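Local atomic coordinates of enterotoxin SEN variant (PDB entry 6KRY), a protein that probably acts as a secreted staphylococcal enterotoxin and superantigen, a class that stimulates T cells by engaging MHC class II molecules and T-cell receptors. Residues E118-V123 with G134-T139; F177-N182 with N217-V222; T22-D27 with Y84-G89; K152-L157 with Y190-I195. One frame throughout, in Å; residues are numbered along the deposited sequence.

Contact 1. Residues E118-V123 with G134-T139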
# COMPACT_ATOMS: atom_id res chain seq x y z
N GLU A 118 -9.22 11.01 -13.98
CA GLU A 118 -8.28 9.98 -13.61
C GLU A 118 -6.92 10.27 -14.23
O GLU A 118 -6.84 10.42 -15.42
CB GLU A 118 -8.70 8.62 -14.19
CG GLU A 118 -9.89 7.99 -13.51
CD GLU A 118 -9.65 7.52 -12.08
OE1 GLU A 118 -8.50 7.65 -11.59
OE2 GLU A 118 -10.61 7.01 -11.46
N ARG A 119 -5.86 10.30 -13.42
CA ARG A 119 -4.51 10.36 -13.92
C ARG A 119 -4.07 8.92 -14.16
O ARG A 119 -4.37 8.01 -13.31
CB ARG A 119 -3.58 11.05 -12.93
CG ARG A 119 -2.26 11.55 -13.50
CD ARG A 119 -1.73 12.78 -12.76
NE ARG A 119 -2.26 14.09 -13.14
CZ ARG A 119 -2.11 15.19 -12.42
NH1 ARG A 119 -1.56 15.15 -11.23
NH2 ARG A 119 -2.55 16.34 -12.89
N VAL A 120 -3.42 8.69 -15.31
CA VAL A 120 -2.95 7.38 -15.69
C VAL A 120 -1.44 7.29 -15.45
O VAL A 120 -0.68 8.19 -15.79
CB VAL A 120 -3.32 7.08 -17.16
CG1 VAL A 120 -2.85 5.69 -17.56
CG2 VAL A 120 -4.83 7.20 -17.37
N ILE A 121 -1.01 6.20 -14.82
CA ILE A 121 0.41 5.93 -14.54
C ILE A 121 0.80 4.61 -15.21
O ILE A 121 0.12 3.58 -15.01
CB ILE A 121 0.64 5.90 -13.03
CG1 ILE A 121 0.37 7.28 -12.43
CG2 ILE A 121 2.04 5.38 -12.73
CD1 ILE A 121 0.48 7.34 -10.92
N GLY A 122 1.85 4.67 -16.04
CA GLY A 122 2.33 3.51 -16.81
C GLY A 122 3.18 2.60 -15.93
O GLY A 122 3.94 3.10 -15.11
N VAL A 123 2.98 1.30 -16.08
CA VAL A 123 3.76 0.26 -15.42
C VAL A 123 4.36 -0.65 -16.50
O VAL A 123 3.64 -1.36 -17.18
CB VAL A 123 2.88 -0.56 -14.45
CG1 VAL A 123 3.72 -1.56 -13.67
CG2 VAL A 123 2.03 0.31 -13.52
N GLY A 134 2.64 -4.27 -20.87
CA GLY A 134 2.55 -3.24 -19.84
C GLY A 134 1.11 -3.08 -19.38
O GLY A 134 0.20 -3.63 -19.98
N PHE A 135 0.89 -2.25 -18.34
CA PHE A 135 -0.45 -1.88 -17.95
C PHE A 135 -0.39 -0.52 -17.25
O PHE A 135 0.69 -0.02 -16.98
CB PHE A 135 -1.10 -2.98 -17.10
CG PHE A 135 -0.41 -3.31 -15.81
CD1 PHE A 135 -0.58 -2.51 -14.68
CD2 PHE A 135 0.37 -4.45 -15.72
CE1 PHE A 135 0.01 -2.88 -13.49
CE2 PHE A 135 1.00 -4.77 -14.53
CZ PHE A 135 0.79 -4.00 -13.41
N VAL A 136 -1.56 0.06 -16.97
CA VAL A 136 -1.60 1.29 -16.23
C VAL A 136 -2.38 1.06 -14.94
O VAL A 136 -3.10 0.12 -14.81
CB VAL A 136 -2.20 2.46 -17.01
CG1 VAL A 136 -1.51 2.64 -18.36
CG2 VAL A 136 -3.69 2.31 -17.16
N ILE A 137 -2.17 1.97 -14.00
CA ILE A 137 -3.00 2.13 -12.81
C ILE A 137 -3.43 3.60 -12.81
O ILE A 137 -2.82 4.43 -13.51
CB ILE A 137 -2.24 1.74 -11.53
CG1 ILE A 137 -1.05 2.67 -11.32
CG2 ILE A 137 -1.82 0.27 -11.55
CD1 ILE A 137 -0.34 2.49 -10.01
N LYS A 138 -4.49 3.90 -12.07
CA LYS A 138 -5.07 5.20 -12.11
C LYS A 138 -5.31 5.72 -10.70
O LYS A 138 -5.45 4.95 -9.78
CB LYS A 138 -6.43 5.14 -12.81
CG LYS A 138 -6.33 4.69 -14.26
CD LYS A 138 -7.63 4.71 -15.01
CE LYS A 138 -7.48 3.87 -16.25
NZ LYS A 138 -8.44 4.33 -17.27
N THR A 139 -5.33 7.04 -10.58
CA THR A 139 -5.65 7.73 -9.32
C THR A 139 -6.36 9.03 -9.65
O THR A 139 -6.15 9.60 -10.74
CB THR A 139 -4.41 7.97 -8.44
OG1 THR A 139 -4.78 8.52 -7.18
CG2 THR A 139 -3.40 8.90 -9.07
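The torsion chi1 of F135, at 61°, sets CG between its own backbone N and carbonyl carbon, which lays the ring against V123. V123 turns CG1 anti to its backbone N and CG2 beside it, so that its whole branched end meets the aromatic. Its CB stands over one face of the ring, 4.1 Å from the F135 centroid and displaced toward the rim, in a CH-pi contact. CG2 of V123 adds an apolar touch to F135 CE1 at 3.8 Å.

Three hydrogen-bonded antiparallel pairs, R119 with T139, I121 with I137 and V123 with F135, join the backbones by two bonds each; the V123 N to F135 O bond measures 2.8 Å. Between them, the CA atoms of G122 and V136 come within 4.6 Å in a non-hydrogen-bonded pair.

On the face with K138, V120 CG1 presses on V136 CB at 3.3 Å, closer than usual van der Waals contact, so these two valines cover each other. The bent chain of E118 brings OE1 to within 3.5 Å of K138 CB; that carboxylate oxygen and K138 NZ, 6.6 Å apart, make no salt bridge. Both residues are exposed, where charged ends can stay hydrated.

I121 and I137 occupy the buried face, where branched aliphatic side chains suit a strand: I121 packs on L149 of helix 146-161, and I137 on L149 and V153. Nearby, T139 OG1 bonds to E148, and K156 meets the F135 ring in a cation-pi contact. This is the two-stranded antiparallel hairpin at the edge of a beta-grasp sheet, with one face packed on the domain's helix.

Contact 2. Residues F177-N182 with N217-V222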
# COMPACT_ATOMS: atom_id res chain seq x y z
N PHE A 177 10.08 -0.51 -8.96
CA PHE A 177 10.81 0.72 -8.99
C PHE A 177 9.88 1.89 -9.31
O PHE A 177 9.13 1.81 -10.24
CB PHE A 177 11.83 0.72 -10.13
CG PHE A 177 13.22 0.34 -9.71
CD1 PHE A 177 14.10 1.30 -9.24
CD2 PHE A 177 13.62 -0.99 -9.76
CE1 PHE A 177 15.38 0.94 -8.84
CE2 PHE A 177 14.89 -1.35 -9.36
CZ PHE A 177 15.77 -0.38 -8.91
N PHE A 178 10.03 2.98 -8.57
CA PHE A 178 9.26 4.19 -8.76
C PHE A 178 10.22 5.23 -9.33
O PHE A 178 11.18 5.59 -8.64
CB PHE A 178 8.63 4.65 -7.44
CG PHE A 178 7.63 3.66 -6.89
CD1 PHE A 178 8.04 2.60 -6.10
CD2 PHE A 178 6.29 3.77 -7.21
CE1 PHE A 178 7.12 1.68 -5.61
CE2 PHE A 178 5.37 2.84 -6.74
CZ PHE A 178 5.79 1.81 -5.93
N HIS A 179 9.99 5.66 -10.57
CA HIS A 179 10.92 6.57 -11.31
C HIS A 179 10.24 7.91 -11.56
O HIS A 179 9.12 7.93 -12.03
CB HIS A 179 11.28 5.99 -12.68
CG HIS A 179 12.30 4.91 -12.60
ND1 HIS A 179 11.96 3.58 -12.76
CD2 HIS A 179 13.62 4.95 -12.32
CE1 HIS A 179 13.06 2.84 -12.61
NE2 HIS A 179 14.08 3.65 -12.31
N SER A 180 10.96 9.01 -11.31
CA SER A 180 10.44 10.34 -11.67
C SER A 180 10.56 10.53 -13.20
O SER A 180 11.62 10.34 -13.79
CB SER A 180 11.14 11.43 -10.88
OG SER A 180 12.51 11.49 -11.20
N ASN A 181 9.46 10.95 -13.82
CA ASN A 181 9.39 11.27 -15.24
C ASN A 181 10.39 12.37 -15.60
O ASN A 181 11.00 12.30 -16.65
CB ASN A 181 8.00 11.75 -15.66
CG ASN A 181 6.95 10.68 -15.49
OD1 ASN A 181 7.29 9.56 -15.17
ND2 ASN A 181 5.69 11.03 -15.68
N ASN A 182 10.53 13.37 -14.75
CA ASN A 182 11.36 14.55 -15.07
C ASN A 182 12.82 14.37 -14.60
O ASN A 182 13.60 15.33 -14.70
CB ASN A 182 10.76 15.84 -14.48
CG ASN A 182 10.70 15.85 -12.97
OD1 ASN A 182 11.27 14.98 -12.29
ND2 ASN A 182 10.03 16.84 -12.41
N ASN A 217 4.13 12.86 -12.07
CA ASN A 217 5.58 12.83 -12.29
C ASN A 217 6.22 11.45 -12.07
O ASN A 217 7.42 11.39 -11.98
CB ASN A 217 6.33 13.86 -11.44
CG ASN A 217 7.79 14.04 -11.85
OD1 ASN A 217 8.12 14.02 -13.03
ND2 ASN A 217 8.65 14.26 -10.87
N TYR A 218 5.43 10.36 -12.01
CA TYR A 218 6.00 9.08 -11.69
C TYR A 218 5.53 8.03 -12.70
O TYR A 218 4.41 8.08 -13.24
CB TYR A 218 5.72 8.67 -10.24
CG TYR A 218 6.76 9.21 -9.30
CD1 TYR A 218 6.73 10.53 -8.86
CD2 TYR A 218 7.84 8.43 -8.93
CE1 TYR A 218 7.77 11.06 -8.12
CE2 TYR A 218 8.88 8.94 -8.18
CZ TYR A 218 8.85 10.26 -7.76
OH TYR A 218 9.84 10.75 -6.96
N HIS A 219 6.40 7.07 -12.95
CA HIS A 219 6.03 5.85 -13.68
C HIS A 219 6.74 4.70 -12.96
O HIS A 219 7.61 4.93 -12.10
CB HIS A 219 6.39 5.92 -15.16
CG HIS A 219 7.85 6.03 -15.44
ND1 HIS A 219 8.49 7.25 -15.47
CD2 HIS A 219 8.80 5.09 -15.67
CE1 HIS A 219 9.78 7.08 -15.70
NE2 HIS A 219 9.99 5.75 -15.89
N ILE A 220 6.29 3.49 -13.25
CA ILE A 220 6.72 2.33 -12.45
C ILE A 220 7.33 1.29 -13.38
O ILE A 220 6.80 1.07 -14.47
CB ILE A 220 5.52 1.79 -11.68
CG1 ILE A 220 5.00 2.89 -10.75
CG2 ILE A 220 5.87 0.53 -10.89
CD1 ILE A 220 3.66 2.55 -10.14
N ASP A 221 8.42 0.67 -12.94
CA ASP A 221 8.96 -0.48 -13.63
C ASP A 221 9.01 -1.66 -12.66
O ASP A 221 9.53 -1.52 -11.55
CB ASP A 221 10.35 -0.21 -14.20
CG ASP A 221 10.43 1.00 -15.13
OD1 ASP A 221 9.57 1.11 -16.01
OD2 ASP A 221 11.35 1.82 -14.91
N VAL A 222 8.52 -2.81 -13.10
CA VAL A 222 8.53 -4.04 -12.33
C VAL A 222 9.54 -5.02 -12.98
O VAL A 222 9.48 -5.25 -14.22
CB VAL A 222 7.12 -4.66 -12.29
CG1 VAL A 222 7.11 -6.02 -11.63
CG2 VAL A 222 6.12 -3.72 -11.61
O HOH W 1 3.33 9.14 -15.24
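H219 ND1 gives its hydrogen to N181 OD1 over 2.6 Å, almost straight at 177° and within the plane of the imidazole. Chi1 of H219 (64°) sets CG between the backbone N and carbonyl carbon, turning the ring across to N181 and H179. Over one face of that ring sits H179 CB, 3.8 Å from the H219 centroid, in a CH-pi contact. The two imidazoles are nearly parallel but slid apart, and barely overlap. Histidine suits the place because its flat ring offers a face for packing and ND1 at its edge as a donor.

The asparagines close the strand ends. N217 OD1 takes the backbone N of N182 at 3.0 Å, while N217 ND2 approaches N182 OD1 at 3.1 Å from above that amide's plane; N182 OD1 also accepts from Q184 N. Water 1 links N181 ND2 to Y218 O.

Beneath these polar groups, F177 with D221 and H179 with H219 are hydrogen-bonded antiparallel pairs, and N181 N extends them to N217 O. On the buried face, S180 CA lies over the Y218 ring, and F178 and I220 run side by side with F178 CE2 3.8 Å from I220 CD1.

Farther out, N185 binds both S180 OG and Y218 OH, the F188 ring meets F178, and V153 packs on I220. Strand 218-225, paired here with strand 173-180, is the middle strand of the mixed 2-1-5-3-4 sheet that, with helix 146-161 across one face, is characteristic of the beta-grasp fold.

Contact 3. Residues T22-D27 with Y84-G89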
# COMPACT_ATOMS: atom_id res chain seq x y z
N THR A 22 -1.07 -13.88 -0.07
CA THR A 22 -1.93 -14.15 -1.21
C THR A 22 -3.33 -13.57 -0.98
O THR A 22 -3.92 -13.00 -1.91
CB THR A 22 -2.01 -15.66 -1.47
OG1 THR A 22 -0.72 -16.21 -1.79
CG2 THR A 22 -2.92 -16.00 -2.63
N SER A 23 -3.89 -13.79 0.22
CA SER A 23 -5.21 -13.26 0.57
C SER A 23 -5.22 -11.72 0.43
O SER A 23 -6.10 -11.13 -0.17
CB SER A 23 -5.57 -13.67 1.96
OG SER A 23 -6.75 -12.99 2.35
N TYR A 24 -4.19 -11.08 0.98
CA TYR A 24 -4.08 -9.62 0.95
C TYR A 24 -4.03 -9.04 -0.48
O TYR A 24 -4.49 -7.90 -0.70
CB TYR A 24 -2.86 -9.16 1.74
CG TYR A 24 -3.23 -8.67 3.11
CD1 TYR A 24 -3.95 -7.50 3.26
CD2 TYR A 24 -2.91 -9.40 4.24
CE1 TYR A 24 -4.29 -7.04 4.52
CE2 TYR A 24 -3.25 -8.94 5.51
CZ TYR A 24 -3.98 -7.78 5.65
OH TYR A 24 -4.31 -7.36 6.91
N TYR A 25 -3.51 -9.81 -1.46
CA TYR A 25 -3.29 -9.31 -2.78
C TYR A 25 -4.23 -10.00 -3.79
O TYR A 25 -4.10 -9.71 -4.97
CB TYR A 25 -1.82 -9.40 -3.19
CG TYR A 25 -0.97 -8.38 -2.48
CD1 TYR A 25 -1.14 -7.03 -2.73
CD2 TYR A 25 -0.14 -8.73 -1.43
CE1 TYR A 25 -0.43 -6.06 -2.03
CE2 TYR A 25 0.59 -7.79 -0.72
CZ TYR A 25 0.43 -6.45 -1.02
OH TYR A 25 1.14 -5.52 -0.34
N THR A 26 -5.16 -10.83 -3.30
CA THR A 26 -6.20 -11.44 -4.13
C THR A 26 -7.58 -10.83 -3.85
O THR A 26 -8.39 -10.68 -4.77
CB THR A 26 -6.25 -12.96 -3.91
OG1 THR A 26 -4.98 -13.46 -4.34
CG2 THR A 26 -7.38 -13.63 -4.68
N ASP A 27 -7.92 -10.60 -2.58
CA ASP A 27 -9.31 -10.19 -2.20
C ASP A 27 -9.36 -8.67 -2.14
O ASP A 27 -8.67 -8.11 -1.27
CB ASP A 27 -9.70 -10.74 -0.82
CG ASP A 27 -9.68 -12.26 -0.73
OD1 ASP A 27 -10.17 -12.91 -1.68
OD2 ASP A 27 -9.16 -12.79 0.29
N TYR A 84 -6.18 5.58 1.63
CA TYR A 84 -6.10 4.46 0.77
C TYR A 84 -5.04 3.52 1.34
O TYR A 84 -3.91 3.93 1.48
CB TYR A 84 -5.71 4.84 -0.68
CG TYR A 84 -5.88 3.70 -1.65
CD1 TYR A 84 -5.00 2.63 -1.64
CD2 TYR A 84 -6.96 3.64 -2.51
CE1 TYR A 84 -5.19 1.53 -2.46
CE2 TYR A 84 -7.16 2.56 -3.35
CZ TYR A 84 -6.26 1.51 -3.34
OH TYR A 84 -6.45 0.42 -4.14
N GLY A 85 -5.38 2.25 1.54
CA GLY A 85 -4.35 1.26 1.78
C GLY A 85 -4.89 -0.07 2.26
O GLY A 85 -6.10 -0.34 2.22
N LEU A 86 -3.96 -0.89 2.76
CA LEU A 86 -4.28 -2.23 3.25
C LEU A 86 -4.42 -2.21 4.78
O LEU A 86 -3.48 -1.86 5.51
CB LEU A 86 -3.16 -3.17 2.82
CG LEU A 86 -3.01 -3.33 1.30
CD1 LEU A 86 -1.79 -4.17 0.96
CD2 LEU A 86 -4.27 -3.94 0.67
N TYR A 87 -5.59 -2.63 5.27
CA TYR A 87 -5.88 -2.58 6.70
C TYR A 87 -5.74 -3.97 7.32
O TYR A 87 -5.66 -5.01 6.64
CB TYR A 87 -7.28 -2.00 6.95
CG TYR A 87 -8.39 -2.85 6.39
CD1 TYR A 87 -8.90 -3.91 7.12
CD2 TYR A 87 -8.87 -2.65 5.12
CE1 TYR A 87 -9.84 -4.77 6.58
CE2 TYR A 87 -9.84 -3.48 4.57
CZ TYR A 87 -10.33 -4.53 5.31
OH TYR A 87 -11.27 -5.38 4.79
N TYR A 88 -5.72 -3.96 8.66
CA TYR A 88 -5.66 -5.15 9.45
C TYR A 88 -6.57 -4.99 10.67
O TYR A 88 -6.82 -3.89 11.16
CB TYR A 88 -4.21 -5.45 9.82
CG TYR A 88 -3.60 -4.51 10.83
CD1 TYR A 88 -3.73 -4.79 12.17
CD2 TYR A 88 -2.78 -3.45 10.47
CE1 TYR A 88 -3.16 -3.99 13.14
CE2 TYR A 88 -2.20 -2.63 11.44
CZ TYR A 88 -2.39 -2.91 12.77
OH TYR A 88 -1.90 -2.18 13.81
N GLY A 89 -7.07 -6.13 11.15
CA GLY A 89 -7.96 -6.18 12.31
C GLY A 89 -7.28 -6.78 13.53
O GLY A 89 -7.55 -6.32 14.65
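Helix-to-strand packing joins Y24 and Y25, near the end of the N-terminal helix 15-26, to L86 and the backbone of strand 86-88 in the OB-fold domain. The contact is buried yet small, and a single hydrogen bond, from a tyrosine hydroxyl, crosses it. Tyrosine suits the place because its ring fills apolar space while the hydroxyl can reach a backbone carbonyl some distance away.

L86 points toward the helix. With CG anti to its carbonyl carbon (chi1 -64°), it sends CD1 to the end of the Y25 side chain, 3.5 Å from Y25 OH and 3.7 Å from Y25 CZ. The two side chains cross at about a right angle. The course of the strand sets L86 CB near the Y24 ring as well, 4.4 Å from Y24 CE1.

Just before L86 the chain turns a corner at G85, whose backbone angles would jam any CB against the preceding carbonyl oxygen. L86 N is then held by Q147 of helix 146-161. F204 covers both tyrosines, edge-to-face on Y24, and the W30 ring also meets Y24.

Within 22-27, T22 O accepts from T26 OG1 and from Y25 N on opposite faces of its plane. At the far tip of the Y24 ring, OH donates to Y87 O over 2.7 Å; this carbonyl oxygen lies at the ring's edge, in its plane, and also comes within 3.2 Å of Y24 CE1.

Contact 4. Residues K152-L157 with Y190-I195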
# COMPACT_ATOMS: atom_id res chain seq x y z
N LYS A 152 -1.97 -1.09 -5.86
CA LYS A 152 -2.65 -1.28 -7.14
C LYS A 152 -1.81 -2.11 -8.12
O LYS A 152 -2.31 -3.06 -8.77
CB LYS A 152 -3.02 0.08 -7.72
CG LYS A 152 -4.20 0.73 -7.04
CD LYS A 152 -4.54 2.07 -7.58
CE LYS A 152 -5.87 2.52 -7.02
NZ LYS A 152 -6.13 3.97 -7.23
N VAL A 153 -0.50 -1.85 -8.17
CA VAL A 153 0.41 -2.69 -8.97
C VAL A 153 0.47 -4.14 -8.44
O VAL A 153 0.36 -5.10 -9.24
CB VAL A 153 1.82 -2.08 -9.00
CG1 VAL A 153 2.84 -2.97 -9.69
CG2 VAL A 153 1.79 -0.76 -9.73
N ARG A 154 0.69 -4.32 -7.14
CA ARG A 154 0.86 -5.63 -6.58
C ARG A 154 -0.40 -6.48 -6.81
O ARG A 154 -0.28 -7.69 -7.12
CB ARG A 154 1.27 -5.54 -5.12
CG ARG A 154 2.70 -5.10 -4.92
CD ARG A 154 3.15 -5.25 -3.48
NE ARG A 154 4.34 -4.44 -3.23
CZ ARG A 154 5.25 -4.70 -2.32
NH1 ARG A 154 5.33 -5.91 -1.77
NH2 ARG A 154 6.07 -3.74 -1.96
N PHE A 155 -1.58 -5.86 -6.70
CA PHE A 155 -2.82 -6.57 -6.92
C PHE A 155 -2.83 -7.14 -8.36
O PHE A 155 -3.18 -8.30 -8.60
CB PHE A 155 -3.97 -5.60 -6.68
CG PHE A 155 -5.30 -6.30 -6.67
CD1 PHE A 155 -5.72 -6.95 -5.52
CD2 PHE A 155 -6.06 -6.39 -7.83
CE1 PHE A 155 -6.91 -7.65 -5.53
CE2 PHE A 155 -7.28 -7.06 -7.83
CZ PHE A 155 -7.69 -7.71 -6.69
N LYS A 156 -2.42 -6.32 -9.32
CA LYS A 156 -2.39 -6.74 -10.73
C LYS A 156 -1.30 -7.79 -10.95
O LYS A 156 -1.49 -8.81 -11.65
CB LYS A 156 -2.17 -5.52 -11.60
CG LYS A 156 -3.43 -4.74 -11.92
CD LYS A 156 -3.66 -4.68 -13.42
CE LYS A 156 -3.46 -6.04 -14.07
NZ LYS A 156 -4.37 -6.21 -15.23
N LEU A 157 -0.15 -7.63 -10.31
CA LEU A 157 0.89 -8.64 -10.45
C LEU A 157 0.44 -9.97 -9.85
O LEU A 157 0.85 -11.07 -10.35
CB LEU A 157 2.20 -8.20 -9.80
CG LEU A 157 2.91 -7.01 -10.40
CD1 LEU A 157 4.14 -6.65 -9.57
CD2 LEU A 157 3.30 -7.23 -11.85
N TYR A 190 10.99 -1.13 -3.96
CA TYR A 190 10.69 -2.11 -2.94
C TYR A 190 10.96 -3.51 -3.50
O TYR A 190 10.73 -3.78 -4.69
CB TYR A 190 9.23 -2.03 -2.51
CG TYR A 190 8.80 -0.74 -1.85
CD1 TYR A 190 9.59 -0.12 -0.89
CD2 TYR A 190 7.57 -0.18 -2.13
CE1 TYR A 190 9.21 1.06 -0.28
CE2 TYR A 190 7.16 0.99 -1.51
CZ TYR A 190 7.97 1.61 -0.58
OH TYR A 190 7.58 2.75 0.06
N ASP A 191 11.44 -4.40 -2.63
CA ASP A 191 11.61 -5.77 -2.94
C ASP A 191 10.30 -6.47 -2.58
O ASP A 191 9.88 -6.46 -1.43
CB ASP A 191 12.80 -6.30 -2.14
CG ASP A 191 13.08 -7.79 -2.20
OD1 ASP A 191 12.23 -8.56 -2.75
OD2 ASP A 191 14.17 -8.19 -1.66
N LEU A 192 9.69 -7.12 -3.58
CA LEU A 192 8.41 -7.79 -3.45
C LEU A 192 8.42 -8.90 -2.40
O LEU A 192 7.36 -9.19 -1.84
CB LEU A 192 7.97 -8.35 -4.81
CG LEU A 192 7.65 -7.33 -5.90
CD1 LEU A 192 7.35 -8.04 -7.20
CD2 LEU A 192 6.51 -6.41 -5.49
N TYR A 193 9.57 -9.55 -2.18
CA TYR A 193 9.63 -10.69 -1.29
C TYR A 193 10.30 -10.32 0.03
O TYR A 193 10.64 -11.20 0.80
CB TYR A 193 10.32 -11.84 -2.02
CG TYR A 193 9.48 -12.36 -3.16
CD1 TYR A 193 8.25 -12.95 -2.92
CD2 TYR A 193 9.89 -12.24 -4.47
CE1 TYR A 193 7.47 -13.43 -3.96
CE2 TYR A 193 9.11 -12.69 -5.52
CZ TYR A 193 7.90 -13.29 -5.27
OH TYR A 193 7.17 -13.73 -6.32
N ASN A 194 10.54 -9.03 0.25
CA ASN A 194 11.12 -8.53 1.48
C ASN A 194 9.99 -7.94 2.34
O ASN A 194 9.87 -6.74 2.46
CB ASN A 194 12.19 -7.46 1.25
CG ASN A 194 12.86 -7.00 2.53
OD1 ASN A 194 12.97 -7.74 3.49
ND2 ASN A 194 13.25 -5.73 2.58
N ILE A 195 9.22 -8.82 2.96
CA ILE A 195 8.08 -8.47 3.80
C ILE A 195 8.43 -8.79 5.26
O ILE A 195 8.94 -9.84 5.59
CB ILE A 195 6.83 -9.25 3.37
CG1 ILE A 195 6.61 -9.16 1.86
CG2 ILE A 195 5.62 -8.75 4.14
CD1 ILE A 195 6.18 -7.81 1.41
O HOH W 2 7.83 -5.13 -0.23
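A buried arginine, R154, reaches from the helix of the beta-grasp domain toward residues 190-195, yet no direct hydrogen bond joins it to them. Its CG is anti to the carbonyl carbon (chi1 -74°) and the chain runs extended to NE, which carries the guanidinium to the end of strand 188-191 and the turn that follows. L192 and R154 slide past each other in opposite directions, with L192 CD2 over one guanidinium face, 3.7 Å from R154 NE.

Across the contact the guanidinium meets mostly carbon, while its N-H groups find polar partners around it. I195 CD1 sits at its edge, 3.8 Å from R154 NH1, and Y190 CB is 3.6 Å from R154 NH2. The Y190 ring is inclined to the guanidinium by 50°. Arginine suits this site because its planar end tolerates carbon on a face while its N-H groups point outward: NE forms a salt bridge with D150, and NH1 bonds to Y164 OH, which also holds L192 O. The D150 carboxylate would be expected to offset the buried charge.

The forked end of L192 lets CD2 cover the guanidinium while CD1 turns to the core, 4.2 Å from L157 CD1, beside I176 and L224.

Residues D191 to N194 make a type I turn, closed by N194 N to D191 O. It is reinforced by an Asx turn in which D191 OD1 accepts from Y193 N at 2.9 Å. Water 2 bridges the two segments, accepting from R154 NH2 over 2.8 Å and donating to D191 O over 2.7 Å.

Overall arrangement
Along the chain contact 3 closes first, then contact 1; contacts 4 and 2 follow with their segments alternating. Contacts 1 and 2, with centres 11 Å apart, belong to one beta-grasp sheet and meet where strands 114-127 and 218-225 run side by side, G122 O probably bonding to I220 N. Contact 4 places helix 146-161 against that sheet: V153 touches residues of both. Contact 3 lies in the OB-fold range, about 24 Å from contact 2 between centres but 12 Å from contact 4, where Y25 and Y84 touch the same helix. Helix 146-161 thus joins the two domains of this superantigen-family toxin into one compact body.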